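Local structure of alpha-1,2-Mannosidase (Trichoderma reesei, 1HCU) at residues M254-P259 and G320-E325; D267-G272 and G313-L318. The protein removes alpha-1,2-linked mannose residues, probably trimming high-mannose N-glycans from nine mannoses to five, and binds a calcium ion. All blocks are in the same frame, centred on the assembly; numbering follows the deposited sequence.

Contact 1: M254-P259 and G320-E325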
loop_
_atom_site.group_PDB
_atom_site.type_symbol
_atom_site.label_atom_id
_atom_site.label_comp_id
_atom_site.label_asym_id
_atom_site.label_seq_id
_atom_site.Cartn_x
_atom_site.Cartn_y
_atom_site.Cartn_z
ATOM N N MET A 254 -9.206 9.167 5.219
ATOM C CA MET A 254 -10.408 9.143 6.043
ATOM C C MET A 254 -11.181 10.423 5.761
ATOM O O MET A 254 -12.415 10.446 5.821
ATOM C CB MET A 254 -10.050 9.081 7.537
ATOM C CG MET A 254 -9.584 7.719 8.026
ATOM S SD MET A 254 -10.676 6.379 7.439
ATOM C CE MET A 254 -12.092 6.599 8.488
ATOM N N TYR A 255 -10.453 11.491 5.445
ATOM C CA TYR A 255 -11.089 12.774 5.143
ATOM C C TYR A 255 -11.871 12.676 3.841
ATOM O O TYR A 255 -12.875 13.366 3.660
ATOM C CB TYR A 255 -10.041 13.880 5.030
ATOM C CG TYR A 255 -10.610 15.246 4.707
ATOM C CD1 TYR A 255 -11.391 15.946 5.633
ATOM C CD2 TYR A 255 -10.338 15.854 3.486
ATOM C CE1 TYR A 255 -11.879 17.228 5.345
ATOM C CE2 TYR A 255 -10.816 17.127 3.189
ATOM C CZ TYR A 255 -11.581 17.808 4.116
ATOM O OH TYR A 255 -12.031 19.075 3.792
ATOM N N LEU A 256 -11.396 11.828 2.930
ATOM C CA LEU A 256 -12.072 11.631 1.653
ATOM C C LEU A 256 -13.309 10.778 1.945
ATOM O O LEU A 256 -14.393 11.026 1.404
ATOM C CB LEU A 256 -11.155 10.890 0.668
ATOM C CG LEU A 256 -11.417 11.005 -0.843
ATOM C CD1 LEU A 256 -10.718 9.861 -1.594
ATOM C CD2 LEU A 256 -12.898 10.966 -1.128
ATOM N N TYR A 257 -13.142 9.776 2.810
ATOM C CA TYR A 257 -14.238 8.881 3.159
ATOM C C TYR A 257 -15.414 9.643 3.777
ATOM O O TYR A 257 -16.564 9.286 3.568
ATOM C CB TYR A 257 -13.753 7.771 4.109
ATOM C CG TYR A 257 -14.803 6.705 4.351
ATOM C CD1 TYR A 257 -15.558 6.689 5.529
ATOM C CD2 TYR A 257 -15.099 5.756 3.367
ATOM C CE1 TYR A 257 -16.589 5.751 5.716
ATOM C CE2 TYR A 257 -16.122 4.819 3.547
ATOM C CZ TYR A 257 -16.863 4.822 4.718
ATOM O OH TYR A 257 -17.872 3.904 4.876
ATOM N N ASP A 258 -15.115 10.693 4.534
ATOM C CA ASP A 258 -16.141 11.536 5.157
ATOM C C ASP A 258 -15.460 12.791 5.723
ATOM O O ASP A 258 -14.953 12.783 6.841
ATOM C CB ASP A 258 -16.880 10.776 6.271
ATOM C CG ASP A 258 -18.021 11.589 6.878
ATOM O OD1 ASP A 258 -18.826 11.022 7.640
ATOM O OD2 ASP A 258 -18.111 12.800 6.595
ATOM N N PRO A 259 -15.465 13.889 4.952
ATOM C CA PRO A 259 -14.853 15.173 5.327
ATOM C C PRO A 259 -15.328 15.752 6.657
ATOM O O PRO A 259 -14.588 16.480 7.315
ATOM C CB PRO A 259 -15.218 16.107 4.166
ATOM C CG PRO A 259 -15.580 15.192 3.036
ATOM C CD PRO A 259 -16.238 14.019 3.702
ATOM N N GLY A 320 -3.544 17.238 -1.945
ATOM C CA GLY A 320 -3.655 18.486 -2.684
ATOM C C GLY A 320 -4.978 18.587 -3.427
ATOM O O GLY A 320 -5.536 19.674 -3.580
ATOM N N ILE A 321 -5.482 17.451 -3.898
ATOM C CA ILE A 321 -6.757 17.418 -4.606
ATOM C C ILE A 321 -7.880 17.715 -3.613
ATOM O O ILE A 321 -8.627 18.670 -3.785
ATOM C CB ILE A 321 -7.012 16.029 -5.238
ATOM C CG1 ILE A 321 -5.991 15.766 -6.337
ATOM C CG2 ILE A 321 -8.415 15.958 -5.829
ATOM C CD1 ILE A 321 -6.097 14.391 -6.918
ATOM N N LEU A 322 -7.980 16.893 -2.572
ATOM C CA LEU A 322 -9.009 17.054 -1.548
ATOM C C LEU A 322 -8.986 18.406 -0.847
ATOM O O LEU A 322 -10.016 18.871 -0.368
ATOM C CB LEU A 322 -8.887 15.951 -0.496
ATOM C CG LEU A 322 -9.528 14.579 -0.728
ATOM C CD1 LEU A 322 -9.461 14.185 -2.181
ATOM C CD2 LEU A 322 -8.816 13.550 0.148
ATOM N N LEU A 323 -7.824 19.044 -0.775
ATOM C CA LEU A 323 -7.742 20.335 -0.091
ATOM C C LEU A 323 -7.581 21.535 -1.009
ATOM O O LEU A 323 -7.475 22.659 -0.529
ATOM C CB LEU A 323 -6.589 20.321 0.912
ATOM C CG LEU A 323 -6.752 19.312 2.040
ATOM C CD1 LEU A 323 -5.476 19.232 2.838
ATOM C CD2 LEU A 323 -7.940 19.715 2.915
ATOM N N ASN A 324 -7.571 21.300 -2.319
ATOM C CA ASN A 324 -7.393 22.382 -3.290
ATOM C C ASN A 324 -6.130 23.188 -3.006
ATOM O O ASN A 324 -6.118 24.408 -3.166
ATOM C CB ASN A 324 -8.594 23.334 -3.294
ATOM C CG ASN A 324 -9.854 22.689 -3.841
ATOM O OD1 ASN A 324 -9.884 22.209 -4.977
ATOM N ND2 ASN A 324 -10.909 22.681 -3.035
ATOM N N GLU A 325 -5.075 22.498 -2.582
ATOM C CA GLU A 325 -3.792 23.125 -2.277
ATOM C C GLU A 325 -2.705 22.690 -3.252
ATOM O O GLU A 325 -2.176 21.588 -3.145
ATOM C CB GLU A 325 -3.347 22.759 -0.856
ATOM C CG GLU A 325 -4.094 23.474 0.245
ATOM C CD GLU A 325 -3.892 24.976 0.193
ATOM O OE1 GLU A 325 -2.738 25.421 -0.019
ATOM O OE2 GLU A 325 -4.887 25.710 0.373
#

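Contact 2: D267-G272 and G313-L318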
loop_
_atom_site.group_PDB
_atom_site.type_symbol
_atom_site.label_atom_id
_atom_site.label_comp_id
_atom_site.label_asym_id
_atom_site.label_seq_id
_atom_site.Cartn_x
_atom_site.Cartn_y
_atom_site.Cartn_z
ATOM N N ASP A 267 -6.627 17.619 9.677
ATOM C CA ASP A 267 -5.735 18.581 10.327
ATOM C C ASP A 267 -4.425 17.929 10.761
ATOM O O ASP A 267 -3.360 18.530 10.627
ATOM C CB ASP A 267 -6.413 19.231 11.544
ATOM C CG ASP A 267 -7.445 20.289 11.155
ATOM O OD1 ASP A 267 -7.521 20.659 9.960
ATOM O OD2 ASP A 267 -8.177 20.757 12.059
ATOM N N ARG A 268 -4.492 16.704 11.280
ATOM C CA ARG A 268 -3.273 16.019 11.711
ATOM C C ARG A 268 -2.369 15.704 10.509
ATOM O O ARG A 268 -1.139 15.675 10.634
ATOM C CB ARG A 268 -3.616 14.735 12.485
ATOM C CG ARG A 268 -4.369 14.981 13.794
ATOM C CD ARG A 268 -3.595 15.905 14.743
ATOM N NE ARG A 268 -2.276 15.378 15.071
ATOM C CZ ARG A 268 -1.412 15.959 15.899
ATOM N NH1 ARG A 268 -1.718 17.105 16.497
ATOM N NH2 ARG A 268 -0.234 15.386 16.128
ATOM N N TRP A 269 -2.988 15.481 9.352
ATOM C CA TRP A 269 -2.262 15.195 8.115
ATOM C C TRP A 269 -1.515 16.451 7.642
ATOM O O TRP A 269 -0.340 16.388 7.265
ATOM C CB TRP A 269 -3.243 14.765 7.013
ATOM C CG TRP A 269 -2.566 14.323 5.745
ATOM C CD1 TRP A 269 -2.059 13.088 5.483
ATOM C CD2 TRP A 269 -2.238 15.140 4.613
ATOM N NE1 TRP A 269 -1.425 13.080 4.265
ATOM C CE2 TRP A 269 -1.519 14.326 3.707
ATOM C CE3 TRP A 269 -2.478 16.479 4.278
ATOM C CZ2 TRP A 269 -1.031 14.807 2.483
ATOM C CZ3 TRP A 269 -1.991 16.958 3.055
ATOM C CH2 TRP A 269 -1.276 16.120 2.176
ATOM N N VAL A 270 -2.213 17.587 7.667
ATOM C CA VAL A 270 -1.640 18.855 7.234
ATOM C C VAL A 270 -0.384 19.206 8.021
ATOM O O VAL A 270 0.583 19.708 7.448
ATOM C CB VAL A 270 -2.669 20.024 7.344
ATOM C CG1 VAL A 270 -1.993 21.356 7.029
ATOM C CG2 VAL A 270 -3.822 19.800 6.349
ATOM N N LEU A 271 -0.399 18.938 9.326
ATOM C CA LEU A 271 0.763 19.211 10.169
ATOM C C LEU A 271 1.887 18.296 9.698
ATOM O O LEU A 271 3.013 18.729 9.479
ATOM C CB LEU A 271 0.453 18.903 11.637
ATOM C CG LEU A 271 -0.312 19.913 12.489
ATOM C CD1 LEU A 271 -0.661 19.267 13.817
ATOM C CD2 LEU A 271 0.534 21.162 12.713
ATOM N N GLY A 272 1.561 17.014 9.564
ATOM C CA GLY A 272 2.540 16.053 9.098
ATOM C C GLY A 272 3.101 16.509 7.761
ATOM O O GLY A 272 4.310 16.689 7.626
ATOM N N GLY A 313 4.508 10.289 -2.890
ATOM C CA GLY A 313 4.116 11.184 -3.965
ATOM C C GLY A 313 2.626 11.216 -4.231
ATOM O O GLY A 313 2.018 12.286 -4.365
ATOM N N GLY A 314 2.032 10.035 -4.311
ATOM C CA GLY A 314 0.610 9.952 -4.559
ATOM C C GLY A 314 -0.191 10.482 -3.387
ATOM O O GLY A 314 -1.250 11.090 -3.581
ATOM N N ASN A 315 0.308 10.278 -2.172
ATOM C CA ASN A 315 -0.426 10.746 -1.005
ATOM C C ASN A 315 -0.505 12.272 -0.938
ATOM O O ASN A 315 -1.578 12.818 -0.671
ATOM C CB ASN A 315 0.183 10.195 0.287
ATOM C CG ASN A 315 -0.802 10.216 1.434
ATOM O OD1 ASN A 315 -1.895 9.652 1.332
ATOM N ND2 ASN A 315 -0.433 10.863 2.528
ATOM N N PHE A 316 0.618 12.956 -1.175
ATOM C CA PHE A 316 0.629 14.419 -1.157
ATOM C C PHE A 316 -0.288 14.958 -2.248
ATOM O O PHE A 316 -0.983 15.959 -2.052
ATOM C CB PHE A 316 2.049 14.969 -1.363
ATOM C CG PHE A 316 2.814 15.157 -0.081
ATOM C CD1 PHE A 316 3.444 14.082 0.540
ATOM C CD2 PHE A 316 2.856 16.405 0.532
ATOM C CE1 PHE A 316 4.103 14.249 1.752
ATOM C CE2 PHE A 316 3.515 16.586 1.751
ATOM C CZ PHE A 316 4.140 15.503 2.363
ATOM N N ILE A 317 -0.274 14.282 -3.395
ATOM C CA ILE A 317 -1.117 14.653 -4.522
ATOM C C ILE A 317 -2.568 14.502 -4.095
ATOM O O ILE A 317 -3.365 15.433 -4.275
ATOM C CB ILE A 317 -0.834 13.757 -5.763
ATOM C CG1 ILE A 317 0.500 14.160 -6.391
ATOM C CG2 ILE A 317 -1.958 13.884 -6.782
ATOM C CD1 ILE A 317 1.019 13.188 -7.419
ATOM N N LEU A 318 -2.910 13.352 -3.512
ATOM C CA LEU A 318 -4.282 13.130 -3.058
ATOM C C LEU A 318 -4.724 14.249 -2.128
ATOM O O LEU A 318 -5.819 14.801 -2.279
ATOM C CB LEU A 318 -4.409 11.799 -2.333
ATOM C CG LEU A 318 -5.797 11.510 -1.753
ATOM C CD1 LEU A 318 -6.877 11.681 -2.825
ATOM C CD2 LEU A 318 -5.813 10.102 -1.204
#

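Contact 1: M254-P259 and G320-E325
The branched end of L322 abuts the stem of L256, the two side chains at about a right angle. Methyl CD2 of L322 lies 3.6 Å from CB of L256 and also touches L256 CG, while the other methyl of L322, CD1, reaches that same CG at 4.0 Å. A leucine suits this place because its forked end can grip a neighbouring stem with both branches. L322 points toward helix 245-257 from its own backbone, and the alpha carbons of the pair stand 7.0 Å apart.

In Y255, CG lies anti to the backbone N (chi1 180°), which sends the ring out toward the end of helix 312-323. The edge of the ring meets that turn, with CE2 4.0 Å from the carbonyl oxygen L322 O, near the ring plane. The same CE2 lies 3.9 Å from CD2 of L323, whose side chain approaches the tyrosine at a slant. Tyrosine suits this partly exposed helix end because its long flat ring lets one edge carbon reach both partners. K266 of helix 263-280 touches both Y255 and L323.

The helix ends here in a Schellman motif: N324, with positive phi, turns the chain, and E325 N bonds back to G320 O at 3.0 Å.

Both helices are neighbours in the family 47 barrel, and the contact sits near the protein surface. Its chemistry is mostly apolar, so cohesion comes largely from close packing and shielding from water; the slightly positive ring edge facing L322 O would add at most a weak electrostatic attraction.

Contact 2: D267-G272 and G313-L318
The backbones of W269 and F316 stand well apart, their alpha carbons 9.7 Å from each other, although these are the nearest of the two segments. Both segments are regular helix, as in L318 N to G314 O at 2.8 Å, and both belong to the (alpha/alpha)7 barrel of glycoside hydrolase family 47. Helices 263-280 and 312-323 pack together in it with a large side chain between them.

That side chain is the indole of W269. Chi1 of -174° swings it out opposite the backbone nitrogen and carries it across to helix 312-323, its NE1 edge to N315 and its CZ2-CH2 edge to F316. Tryptophan suits the position because it is long and flat enough to span from one helix to the backbone of the other. I252 of helix 245-257 and the ring of Y328 also pack on it, the latter edge-to-face.

The CB of F316 points away from segment 267-272, yet its ring still receives the indole. The pair is edge-to-face, the edge of W269 toward the face of F316, with centroids 5.7 Å apart and planes at 56°. The rings of F331 and W240 also meet the phenyl, and A273, T276 and I277 further along helix 263-280 touch it, which makes it part of an aromatic and aliphatic core.

The amide end of N315 meets the indole edge near its plane, the modelled ND2 3.0 Å from W269 NE1; a polar amide suits a place beside an indole N-H. This side chain is about 9 Å from the bound calcium ion, near the site but not in its first shell. G314 N is hydrogen-bonded to S397 OG. At the edge of the indole, W269 CZ2 comes within 4.0 Å of F316 CA, so the ring rests on the helix backbone itself.

Overall arrangement
Read from the N terminus, the chain runs along helix 245-257, turns, and enters helix 263-280; a beta hairpin, strands 292-297 and 300-306, then leads to helix 312-323. Contact 2 joins 267-272 to 313-318 and so closes a loop through the hairpin. Contact 1 joins 254-259 to 320-325, beginning earlier and ending later, so that its larger loop encloses the other without crossing it. Contact 2 ties the first half of helix 312-323 to helix 263-280 and contact 1 its last turn to helix 245-257, though both neighbours also touch it beyond these contacts. The centres lie 9 Å apart, and L323 CD1 packs against V270 CG2 at 3.9 Å, joining surface contact to buried one.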